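Local coordinates for TcpB (Brucella melitensis, PDB 4LQC), which belongs to the TIR-domain family, whose compact alpha/beta fold is built round a parallel beta-sheet flanked by helices, at residues H13-K18 with F72-P77; A20-L25 with I64-E69; Y41-G46 with R50-Q55; L96-K101 with K132-L137. The protein carries 2 engineered substitutions. All blocks are in the same frame, centred on the assembly; numbering follows the deposited sequence.

Contact 1 of 4, residues H13-K18 with F72-P77; sequences HAIEDK and FSKQWP. Engineered in segment 13-18: I15 (natural residue Ser).
E16 and K74 meet from opposite directions in a two-pronged salt bridge. Both carboxylate oxygens of E16 turn their syn lone pairs to K74 NZ, with OE1 and OE2 each 3.1 Å from that nitrogen, so the ammonium group sits in the mouth of the carboxylate. Behind the charged end the lysine is apolar, and its CE rests on A14 CB at 3.9 Å. I15, an engineered substitution, merely brushes the ammonium with CG2. The lysine can reach across because its chain bends at chi2 (-64°) and runs on extended from there, while E16 bends at its own chi2 (90°). In the TIR fold this is a meeting of two loops at the C-terminal edge of the parallel sheet: the one leaving strand 7-14 and the one between helices 69-72 and 78-83. Each loop is shaped by its own backbone bonds. A type I turn from F72 to Q75 presents K74, and D17 N binds A14 O at 3.1 Å on the other side. Further out, K74 CB lies 3.2 Å above one face of the W76 indole, toward its rim. A14, E16 and D17 also touch H70, and D17 OD2 takes part in a hydrogen bond with S68 OG.

Contact 2 of 4, residues A20-L25 with I64-E69; sequences AFVQDL and IVVLSE
V66 faces F21 and V22 across the interface where helix 18-31 covers one side of the parallel sheet, a helix-on-sheet layer basic to the TIR fold. The valine is the sheet's contribution, and its path from CB is short. CB points at the helix and splits into two methyls that serve different partners. CG1, anti to the backbone N (chi1 -173°), runs to the phenyl group of F21 and meets CD2 at 4.0 Å. The methyl approaches at the edge of that ring, near its plane. One face of the ring carries L25 CB, 4.1 Å above the plane and shifted toward the rim, and H100 of strand 95-100 stacks with the ring. CG2, the branch anti to the carbonyl carbon, turns instead to V22. No hydrogen bond crosses between the two segments, so they are joined by apolar surface alone, and all three touching residues are buried. F21 and V22 are consecutive residues of a helix that has a wider pi-type turn at 20-22, and they take up the two valine branches separately. I11 of strand 7-14 also packs on V66, which places the contact over the junction of neighbouring strands. At the end of strand 60-68, S68 OG caps F71 N of the following helix. Between the valines themselves, V22 CG2 and V66 CG2 stand 4.0 Å apart.

Contact 3 of 4, residues Y41-G46 with R50-Q55; sequences YTLKVG and RRKIDQ
K52 folds back toward L43 and T42 because its chain bends at chi2 (-89°), while Y41, with chi1 at -67°, carries its ring over to helix 49-57, where Q55 lies. The bend lays the aliphatic part of the lysine against the leucine: K52 CG comes within 3.9 Å of L43 CD2, and the two side chains run antiparallel alongside one another. Beyond it the ammonium group reaches the strand, where K52 NZ donates to T42 O at 3.1 Å. The nitrogen stands above the carbonyl plane, 41° out of it, and so does not lie on a lone pair. A second hydrogen bond, to the carbonyl of A40, shares the same nitrogen, so two carbonyls of strand 36-43, two residues apart, are gripped by one ammonium group. The tyrosine is held differently. Its ring offers an edge to the helix, with K52 O in the ring plane and 3.6 Å from Y41 CE1. At the far end, Q55 NE2 gives Y41 OH a weak hydrogen bond of 3.5 Å, the amide plane being steeply inclined to the ring. Q55 CG lies equally close to the hydroxyl oxygen, so the phenol end is met by both apolar and polar parts of the glutamine. The contact bridges the start of the BB loop, which in TIR domains joins the second strand to the second helix. Strand 36-43 borders the sheet beside strand 7-14, and F10 and A12 of that strand pack on Y41 and L43 respectively, under helix 49-57.

Contact 4 of 4, residues L96-K101 with K132-L137; sequences LPIWHK and KELHSL
L96 and I98 meet L134 and L137 through branched aliphatic groups, with no flat group between them; the H100 imidazole lies further along the same strand and takes no part in the contact. One of its faces carries K101 CD, 3.5 Å above the plane toward the rim, and the imidazole also stacks with F21, while its ND1 is hydrogen-bonded to T122 OG1. At the interface itself helix 127-136, the last in this TIR domain, lies on strand 95-100 of the parallel sheet. Its centre is one methyl: L96 CD1 touches L134 CD2 at 3.7 Å and, three residues on, L137 CD1. L96 and L134 pass side by side, pointing opposite ways, whereas L96 and L137 reach toward each other tip to tip. With L96 chi1 at -42°, CG stays beside the backbone N and the side chain points out to the helix. I98, two residues on and on the same side of the strand, comes less near. Around this patch L134 is also covered by I64, L120, L25 and L29, so its branches lie in the main apolar layer, while L137 is exposed at the border. At the far end of the strand K101 forms salt bridges with E69 and E106 of the second subunit. The closest approach in the contact is L96 CD1 to L137 CD1, at 3.6 Å.

How the contacts relate
From the N terminus, strand 7-14 runs into the first segment of contact 1, and helix 18-31 then supplies the first segment of contact 2. Contact 3 opens and closes next, a short loop from strand 36-43 to helix 49-57. Strand 60-68 then closes contact 2 round it, and residues 72-77 close contact 1 round both, so the three nest. Contact 4 follows in series and ties strand 95-100 to the last helix. Neighbouring strands join them: H13 O to L43 N links contacts 1 and 3, and V65 O to I98 N links contacts 2 and 4. Contacts 3 and 4 lie about 19 Å apart between centres, on opposite sides of the chain's centre.

Contact 1 of 4, residues H13-K18 with F72-P77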
# COMPACT_ATOMS: atom_id res chain seq x y z
N HIS B 13 -11.39 -12.23 1.10
CA HIS B 13 -10.88 -11.25 0.17
C HIS B 13 -12.01 -10.73 -0.70
O HIS B 13 -13.03 -11.41 -0.87
CB HIS B 13 -9.87 -11.93 -0.73
CG HIS B 13 -10.43 -13.12 -1.46
ND1 HIS B 13 -10.64 -14.33 -0.84
CD2 HIS B 13 -10.84 -13.27 -2.74
CE1 HIS B 13 -11.15 -15.19 -1.72
NE2 HIS B 13 -11.28 -14.56 -2.87
N ALA B 14 -11.83 -9.53 -1.24
CA ALA B 14 -12.75 -9.02 -2.24
C ALA B 14 -12.52 -9.79 -3.54
O ALA B 14 -11.40 -10.25 -3.81
CB ALA B 14 -12.52 -7.54 -2.45
N ILE B 15 -13.55 -9.96 -4.34
CA ILE B 15 -13.38 -10.70 -5.58
C ILE B 15 -12.34 -10.06 -6.50
O ILE B 15 -11.59 -10.76 -7.18
CB ILE B 15 -14.70 -10.86 -6.36
CG1 ILE B 15 -14.44 -11.60 -7.68
CG2 ILE B 15 -15.36 -9.51 -6.59
CD1 ILE B 15 -15.69 -11.93 -8.47
N GLU B 16 -12.26 -8.74 -6.48
CA GLU B 16 -11.36 -8.01 -7.37
C GLU B 16 -9.91 -8.40 -7.13
O GLU B 16 -9.08 -8.26 -8.02
CB GLU B 16 -11.53 -6.50 -7.19
CG GLU B 16 -12.83 -5.94 -7.75
CD GLU B 16 -13.96 -5.94 -6.74
OE1 GLU B 16 -13.75 -6.39 -5.59
OE2 GLU B 16 -15.08 -5.48 -7.08
N ASP B 17 -9.63 -8.89 -5.92
CA ASP B 17 -8.29 -9.32 -5.53
C ASP B 17 -8.06 -10.80 -5.79
O ASP B 17 -6.94 -11.29 -5.67
CB ASP B 17 -8.08 -9.08 -4.03
CG ASP B 17 -7.99 -7.62 -3.68
OD1 ASP B 17 -7.18 -6.89 -4.31
OD2 ASP B 17 -8.73 -7.20 -2.75
N LYS B 18 -9.13 -11.52 -6.14
CA LYS B 18 -9.13 -12.98 -6.12
C LYS B 18 -8.11 -13.62 -7.03
O LYS B 18 -7.46 -14.60 -6.65
CB LYS B 18 -10.52 -13.53 -6.46
CG LYS B 18 -10.64 -15.04 -6.33
CD LYS B 18 -12.07 -15.47 -6.51
CE LYS B 18 -12.21 -16.96 -6.24
NZ LYS B 18 -13.27 -17.27 -5.22
N PHE B 72 -12.48 -2.63 1.39
CA PHE B 72 -13.23 -1.58 2.08
C PHE B 72 -14.36 -1.01 1.23
O PHE B 72 -15.36 -0.55 1.77
CB PHE B 72 -12.31 -0.45 2.52
CG PHE B 72 -11.31 -0.85 3.57
CD1 PHE B 72 -11.73 -1.25 4.82
CD2 PHE B 72 -9.95 -0.79 3.31
CE1 PHE B 72 -10.81 -1.60 5.80
CE2 PHE B 72 -9.02 -1.13 4.27
CZ PHE B 72 -9.46 -1.55 5.52
N SER B 73 -14.21 -1.05 -0.10
CA SER B 73 -15.23 -0.50 -0.99
C SER B 73 -16.57 -1.22 -0.85
O SER B 73 -17.61 -0.68 -1.23
CB SER B 73 -14.78 -0.55 -2.45
OG SER B 73 -14.92 -1.86 -2.97
N LYS B 74 -16.55 -2.43 -0.29
CA LYS B 74 -17.78 -3.19 -0.08
C LYS B 74 -18.64 -2.53 1.00
O LYS B 74 -19.77 -2.93 1.22
CB LYS B 74 -17.48 -4.64 0.32
CG LYS B 74 -16.54 -5.40 -0.59
CD LYS B 74 -17.11 -5.58 -2.00
CE LYS B 74 -16.00 -5.84 -3.02
NZ LYS B 74 -16.53 -5.99 -4.40
N GLN B 75 -18.09 -1.52 1.67
CA GLN B 75 -18.81 -0.78 2.69
C GLN B 75 -19.33 -1.69 3.81
O GLN B 75 -20.54 -1.79 4.02
CB GLN B 75 -19.98 0.01 2.06
CG GLN B 75 -19.55 1.19 1.18
CD GLN B 75 -20.74 2.02 0.68
OE1 GLN B 75 -21.83 1.48 0.45
NE2 GLN B 75 -20.53 3.33 0.53
N TRP B 76 -18.41 -2.32 4.53
CA TRP B 76 -18.76 -3.22 5.63
C TRP B 76 -19.22 -2.41 6.83
O TRP B 76 -18.87 -1.25 6.95
CB TRP B 76 -17.56 -4.09 6.02
CG TRP B 76 -17.04 -4.90 4.87
CD1 TRP B 76 -15.88 -4.68 4.15
CD2 TRP B 76 -17.66 -6.05 4.28
NE1 TRP B 76 -15.75 -5.63 3.16
CE2 TRP B 76 -16.83 -6.48 3.22
CE3 TRP B 76 -18.85 -6.75 4.55
CZ2 TRP B 76 -17.15 -7.59 2.43
CZ3 TRP B 76 -19.16 -7.85 3.77
CH2 TRP B 76 -18.31 -8.26 2.72
N PRO B 77 -20.01 -3.02 7.73
CA PRO B 77 -20.40 -2.25 8.91
C PRO B 77 -19.16 -1.91 9.73
O PRO B 77 -18.20 -2.68 9.70
CB PRO B 77 -21.34 -3.22 9.67
CG PRO B 77 -21.85 -4.16 8.62
CD PRO B 77 -20.67 -4.34 7.67

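Contact 2 of 4, residues A20-L25 with I64-E69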
# COMPACT_ATOMS: atom_id res chain seq x y z
N ALA B 20 -5.51 -12.06 -8.43
CA ALA B 20 -4.22 -11.40 -8.36
C ALA B 20 -3.46 -11.83 -7.10
O ALA B 20 -3.04 -12.99 -7.00
CB ALA B 20 -4.38 -9.89 -8.42
N PHE B 21 -3.30 -10.92 -6.14
CA PHE B 21 -2.55 -11.21 -4.92
C PHE B 21 -3.03 -12.45 -4.16
O PHE B 21 -2.21 -13.23 -3.69
CB PHE B 21 -2.50 -10.00 -3.96
CG PHE B 21 -1.86 -10.33 -2.62
CD1 PHE B 21 -0.50 -10.57 -2.52
CD2 PHE B 21 -2.64 -10.42 -1.46
CE1 PHE B 21 0.09 -10.89 -1.30
CE2 PHE B 21 -2.05 -10.73 -0.24
CZ PHE B 21 -0.69 -10.97 -0.16
N VAL B 22 -4.35 -12.62 -4.04
CA VAL B 22 -4.86 -13.77 -3.29
C VAL B 22 -4.39 -15.11 -3.91
O VAL B 22 -3.93 -16.00 -3.20
CB VAL B 22 -6.40 -13.74 -3.14
CG1 VAL B 22 -6.90 -14.93 -2.31
CG2 VAL B 22 -6.84 -12.43 -2.50
N GLN B 23 -4.48 -15.25 -5.22
CA GLN B 23 -4.05 -16.51 -5.83
C GLN B 23 -2.55 -16.73 -5.65
O GLN B 23 -2.11 -17.84 -5.33
CB GLN B 23 -4.43 -16.60 -7.30
CG GLN B 23 -4.54 -18.04 -7.81
CD GLN B 23 -4.71 -18.13 -9.31
OE1 GLN B 23 -4.45 -17.16 -10.04
NE2 GLN B 23 -5.15 -19.29 -9.80
N ASP B 24 -1.76 -15.68 -5.86
CA ASP B 24 -0.34 -15.68 -5.51
C ASP B 24 -0.09 -16.25 -4.11
O ASP B 24 0.71 -17.16 -3.94
CB ASP B 24 0.21 -14.26 -5.53
CG ASP B 24 0.23 -13.63 -6.91
OD1 ASP B 24 0.79 -12.51 -7.03
OD2 ASP B 24 -0.33 -14.23 -7.86
N LEU B 25 -0.76 -15.68 -3.11
CA LEU B 25 -0.56 -16.06 -1.71
C LEU B 25 -1.10 -17.46 -1.39
O LEU B 25 -0.56 -18.17 -0.54
CB LEU B 25 -1.19 -15.04 -0.77
CG LEU B 25 -1.07 -15.33 0.72
CD1 LEU B 25 0.38 -15.57 1.15
CD2 LEU B 25 -1.68 -14.19 1.52
N ILE B 64 -7.09 -15.09 7.45
CA ILE B 64 -6.41 -14.02 6.73
C ILE B 64 -7.48 -13.16 6.09
O ILE B 64 -8.40 -13.66 5.44
CB ILE B 64 -5.49 -14.58 5.63
CG1 ILE B 64 -4.44 -15.53 6.22
CG2 ILE B 64 -4.78 -13.45 4.90
CD1 ILE B 64 -3.59 -16.23 5.17
N VAL B 65 -7.37 -11.86 6.28
CA VAL B 65 -8.25 -10.92 5.61
C VAL B 65 -7.38 -9.98 4.79
O VAL B 65 -6.54 -9.25 5.33
CB VAL B 65 -9.04 -10.10 6.61
CG1 VAL B 65 -10.12 -9.32 5.90
CG2 VAL B 65 -9.65 -10.99 7.67
N VAL B 66 -7.57 -10.00 3.48
CA VAL B 66 -6.84 -9.13 2.59
C VAL B 66 -7.46 -7.74 2.58
O VAL B 66 -8.47 -7.50 1.91
CB VAL B 66 -6.84 -9.72 1.18
CG1 VAL B 66 -5.93 -8.91 0.25
CG2 VAL B 66 -6.38 -11.15 1.25
N LEU B 67 -6.85 -6.83 3.34
CA LEU B 67 -7.31 -5.45 3.47
C LEU B 67 -6.88 -4.56 2.31
O LEU B 67 -5.80 -4.00 2.33
CB LEU B 67 -6.76 -4.85 4.75
CG LEU B 67 -7.28 -5.45 6.05
CD1 LEU B 67 -6.82 -4.55 7.21
CD2 LEU B 67 -8.79 -5.55 6.00
N SER B 68 -7.74 -4.43 1.30
CA SER B 68 -7.41 -3.65 0.13
C SER B 68 -8.51 -2.67 -0.14
O SER B 68 -9.54 -2.69 0.51
CB SER B 68 -7.26 -4.55 -1.09
OG SER B 68 -8.52 -5.03 -1.53
N GLU B 69 -8.29 -1.81 -1.13
CA GLU B 69 -9.29 -0.84 -1.56
C GLU B 69 -10.61 -1.55 -1.91
O GLU B 69 -11.69 -1.11 -1.51
CB GLU B 69 -8.75 -0.06 -2.76
CG GLU B 69 -9.48 1.23 -3.04
CD GLU B 69 -9.10 1.84 -4.37
OE1 GLU B 69 -8.23 1.27 -5.06
OE2 GLU B 69 -9.67 2.89 -4.74

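Contact 3 of 4, residues Y41-G46 with R50-Q55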
# COMPACT_ATOMS: atom_id res chain seq x y z
N TYR B 41 -14.53 -18.10 0.27
CA TYR B 41 -14.34 -16.94 1.11
C TYR B 41 -14.17 -15.66 0.31
O TYR B 41 -13.59 -14.70 0.79
CB TYR B 41 -13.19 -17.18 2.09
CG TYR B 41 -13.59 -18.25 3.08
CD1 TYR B 41 -14.39 -17.94 4.17
CD2 TYR B 41 -13.23 -19.57 2.88
CE1 TYR B 41 -14.80 -18.91 5.05
CE2 TYR B 41 -13.63 -20.56 3.77
CZ TYR B 41 -14.42 -20.22 4.85
OH TYR B 41 -14.83 -21.17 5.74
N THR B 42 -14.71 -15.65 -0.90
CA THR B 42 -14.80 -14.42 -1.65
C THR B 42 -15.92 -13.58 -1.07
O THR B 42 -17.04 -14.06 -0.86
CB THR B 42 -15.08 -14.67 -3.14
OG1 THR B 42 -14.01 -15.43 -3.70
CG2 THR B 42 -15.18 -13.36 -3.87
N LEU B 43 -15.62 -12.32 -0.79
CA LEU B 43 -16.61 -11.44 -0.19
C LEU B 43 -17.22 -10.56 -1.27
O LEU B 43 -16.49 -9.95 -2.07
CB LEU B 43 -15.95 -10.57 0.88
CG LEU B 43 -15.39 -11.42 2.02
CD1 LEU B 43 -14.24 -10.70 2.71
CD2 LEU B 43 -16.50 -11.79 2.99
N LYS B 44 -18.54 -10.52 -1.30
CA LYS B 44 -19.26 -9.73 -2.29
C LYS B 44 -20.14 -8.76 -1.55
O LYS B 44 -20.45 -8.97 -0.38
CB LYS B 44 -20.11 -10.63 -3.17
CG LYS B 44 -19.32 -11.63 -4.00
CD LYS B 44 -20.24 -12.60 -4.69
CE LYS B 44 -19.52 -13.36 -5.80
NZ LYS B 44 -18.50 -14.30 -5.28
N VAL B 45 -20.54 -7.68 -2.23
CA VAL B 45 -21.54 -6.77 -1.68
C VAL B 45 -22.78 -7.55 -1.23
O VAL B 45 -23.31 -8.36 -1.99
CB VAL B 45 -21.96 -5.72 -2.71
CG1 VAL B 45 -23.23 -5.02 -2.27
CG2 VAL B 45 -20.83 -4.71 -2.92
N GLY B 46 -23.20 -7.34 0.02
CA GLY B 46 -24.35 -8.04 0.55
C GLY B 46 -24.02 -9.14 1.56
O GLY B 46 -24.87 -9.48 2.39
N ARG B 50 -18.93 -10.78 9.38
CA ARG B 50 -18.86 -11.42 10.69
C ARG B 50 -19.14 -12.89 10.56
O ARG B 50 -18.43 -13.73 11.13
CB ARG B 50 -19.88 -10.77 11.63
CG ARG B 50 -19.97 -11.38 13.03
CD ARG B 50 -21.01 -10.62 13.88
NE ARG B 50 -22.27 -10.48 13.16
CZ ARG B 50 -23.24 -11.40 13.13
NH1 ARG B 50 -23.10 -12.54 13.80
NH2 ARG B 50 -24.36 -11.18 12.44
N ARG B 51 -20.19 -13.22 9.81
CA ARG B 51 -20.61 -14.60 9.62
C ARG B 51 -19.61 -15.36 8.76
O ARG B 51 -19.33 -16.53 9.02
CB ARG B 51 -22.01 -14.65 9.01
CG ARG B 51 -23.10 -14.30 10.00
CD ARG B 51 -24.49 -14.45 9.41
NE ARG B 51 -24.72 -15.81 8.93
CZ ARG B 51 -25.13 -16.81 9.70
NH1 ARG B 51 -25.35 -16.62 10.99
NH2 ARG B 51 -25.31 -18.02 9.17
N LYS B 52 -19.08 -14.69 7.75
CA LYS B 52 -18.05 -15.31 6.91
C LYS B 52 -16.78 -15.60 7.71
O LYS B 52 -16.17 -16.66 7.56
CB LYS B 52 -17.74 -14.41 5.71
CG LYS B 52 -18.69 -14.57 4.54
CD LYS B 52 -18.21 -15.68 3.59
CE LYS B 52 -19.00 -15.67 2.29
NZ LYS B 52 -18.18 -16.20 1.14
N ILE B 53 -16.38 -14.65 8.56
CA ILE B 53 -15.25 -14.86 9.46
C ILE B 53 -15.52 -16.02 10.45
O ILE B 53 -14.67 -16.90 10.64
CB ILE B 53 -14.95 -13.59 10.25
CG1 ILE B 53 -14.34 -12.53 9.34
CG2 ILE B 53 -14.01 -13.90 11.41
CD1 ILE B 53 -13.08 -12.97 8.64
N ASP B 54 -16.69 -16.00 11.09
CA ASP B 54 -17.11 -17.09 11.97
C ASP B 54 -17.00 -18.44 11.29
O ASP B 54 -16.40 -19.37 11.83
CB ASP B 54 -18.56 -16.90 12.40
CG ASP B 54 -18.72 -15.90 13.52
OD1 ASP B 54 -17.70 -15.59 14.18
OD2 ASP B 54 -19.87 -15.43 13.74
N GLN B 55 -17.60 -18.53 10.10
CA GLN B 55 -17.59 -19.76 9.33
C GLN B 55 -16.17 -20.27 9.09
O GLN B 55 -15.87 -21.45 9.31
CB GLN B 55 -18.33 -19.57 8.01
CG GLN B 55 -18.10 -20.71 7.01
CD GLN B 55 -18.77 -20.45 5.68
OE1 GLN B 55 -19.89 -19.94 5.64
NE2 GLN B 55 -18.09 -20.78 4.59

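Contact 4 of 4, residues L96-K101 with K132-L137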
# COMPACT_ATOMS: atom_id res chain seq x y z
N LEU B 96 -5.65 -12.44 10.98
CA LEU B 96 -4.41 -11.81 10.53
C LEU B 96 -4.69 -11.00 9.28
O LEU B 96 -4.75 -11.55 8.19
CB LEU B 96 -3.36 -12.87 10.17
CG LEU B 96 -3.30 -14.05 11.14
CD1 LEU B 96 -2.47 -15.18 10.56
CD2 LEU B 96 -2.73 -13.57 12.47
N PRO B 97 -4.87 -9.69 9.45
CA PRO B 97 -5.05 -8.78 8.32
C PRO B 97 -3.79 -8.71 7.50
O PRO B 97 -2.69 -8.80 8.06
CB PRO B 97 -5.25 -7.42 9.00
CG PRO B 97 -5.69 -7.75 10.40
CD PRO B 97 -4.93 -8.98 10.74
N ILE B 98 -3.94 -8.54 6.19
CA ILE B 98 -2.81 -8.15 5.36
C ILE B 98 -3.20 -6.91 4.59
O ILE B 98 -4.21 -6.91 3.87
CB ILE B 98 -2.45 -9.24 4.35
CG1 ILE B 98 -1.98 -10.49 5.09
CG2 ILE B 98 -1.34 -8.74 3.44
CD1 ILE B 98 -1.86 -11.69 4.18
N TRP B 99 -2.40 -5.85 4.76
CA TRP B 99 -2.64 -4.59 4.07
C TRP B 99 -2.14 -4.74 2.65
O TRP B 99 -0.99 -5.12 2.44
CB TRP B 99 -1.89 -3.45 4.75
CG TRP B 99 -2.40 -3.05 6.11
CD1 TRP B 99 -2.94 -3.87 7.07
CD2 TRP B 99 -2.45 -1.72 6.64
NE1 TRP B 99 -3.30 -3.12 8.17
CE2 TRP B 99 -3.01 -1.80 7.93
CE3 TRP B 99 -2.06 -0.47 6.15
CZ2 TRP B 99 -3.19 -0.67 8.75
CZ3 TRP B 99 -2.25 0.65 6.96
CH2 TRP B 99 -2.81 0.54 8.24
N HIS B 100 -2.99 -4.45 1.67
CA HIS B 100 -2.57 -4.57 0.27
C HIS B 100 -2.99 -3.37 -0.58
O HIS B 100 -4.17 -3.15 -0.85
CB HIS B 100 -3.09 -5.89 -0.32
CG HIS B 100 -2.59 -6.19 -1.70
ND1 HIS B 100 -1.24 -6.26 -2.00
CD2 HIS B 100 -3.25 -6.47 -2.84
CE1 HIS B 100 -1.10 -6.55 -3.29
NE2 HIS B 100 -2.30 -6.69 -3.82
N LYS B 101 -2.01 -2.58 -0.98
CA LYS B 101 -2.25 -1.41 -1.82
C LYS B 101 -3.24 -0.42 -1.20
O LYS B 101 -4.05 0.20 -1.90
CB LYS B 101 -2.65 -1.83 -3.25
CG LYS B 101 -1.51 -2.60 -3.96
CD LYS B 101 -1.94 -3.40 -5.21
CE LYS B 101 -2.34 -2.50 -6.38
NZ LYS B 101 -1.29 -1.48 -6.72
N LYS B 132 6.01 -17.45 4.10
CA LYS B 132 6.90 -18.03 5.11
C LYS B 132 6.46 -17.65 6.52
O LYS B 132 6.36 -18.50 7.41
CB LYS B 132 8.35 -17.59 4.88
CG LYS B 132 8.91 -18.04 3.56
CD LYS B 132 10.43 -17.79 3.45
CE LYS B 132 10.99 -18.40 2.14
NZ LYS B 132 12.26 -17.75 1.65
N GLU B 133 6.20 -16.37 6.72
CA GLU B 133 5.81 -15.85 8.02
C GLU B 133 4.49 -16.43 8.50
O GLU B 133 4.35 -16.80 9.67
CB GLU B 133 5.69 -14.33 7.95
CG GLU B 133 5.45 -13.68 9.28
CD GLU B 133 6.21 -12.39 9.41
OE1 GLU B 133 7.21 -12.24 8.67
OE2 GLU B 133 5.82 -11.54 10.23
N LEU B 134 3.51 -16.49 7.60
CA LEU B 134 2.23 -17.07 7.94
C LEU B 134 2.42 -18.55 8.25
O LEU B 134 1.85 -19.06 9.21
CB LEU B 134 1.24 -16.90 6.79
CG LEU B 134 0.75 -15.47 6.56
CD1 LEU B 134 0.06 -15.35 5.21
CD2 LEU B 134 -0.21 -15.10 7.68
N HIS B 135 3.24 -19.21 7.43
CA HIS B 135 3.51 -20.64 7.60
C HIS B 135 4.10 -20.95 8.97
O HIS B 135 3.79 -21.99 9.56
CB HIS B 135 4.44 -21.15 6.49
CG HIS B 135 4.83 -22.58 6.64
ND1 HIS B 135 4.04 -23.63 6.21
CD2 HIS B 135 5.95 -23.15 7.17
CE1 HIS B 135 4.64 -24.78 6.47
NE2 HIS B 135 5.80 -24.52 7.06
N SER B 136 4.93 -20.05 9.48
CA SER B 136 5.50 -20.21 10.82
C SER B 136 4.46 -20.37 11.93
O SER B 136 4.73 -21.04 12.93
CB SER B 136 6.41 -19.05 11.16
OG SER B 136 7.72 -19.31 10.68
N LEU B 137 3.29 -19.75 11.77
CA LEU B 137 2.23 -19.84 12.77
C LEU B 137 1.61 -21.24 12.88
O LEU B 137 1.00 -21.58 13.89
CB LEU B 137 1.11 -18.84 12.49
CG LEU B 137 1.44 -17.35 12.54
CD1 LEU B 137 0.15 -16.57 12.55
CD2 LEU B 137 2.29 -17.03 13.76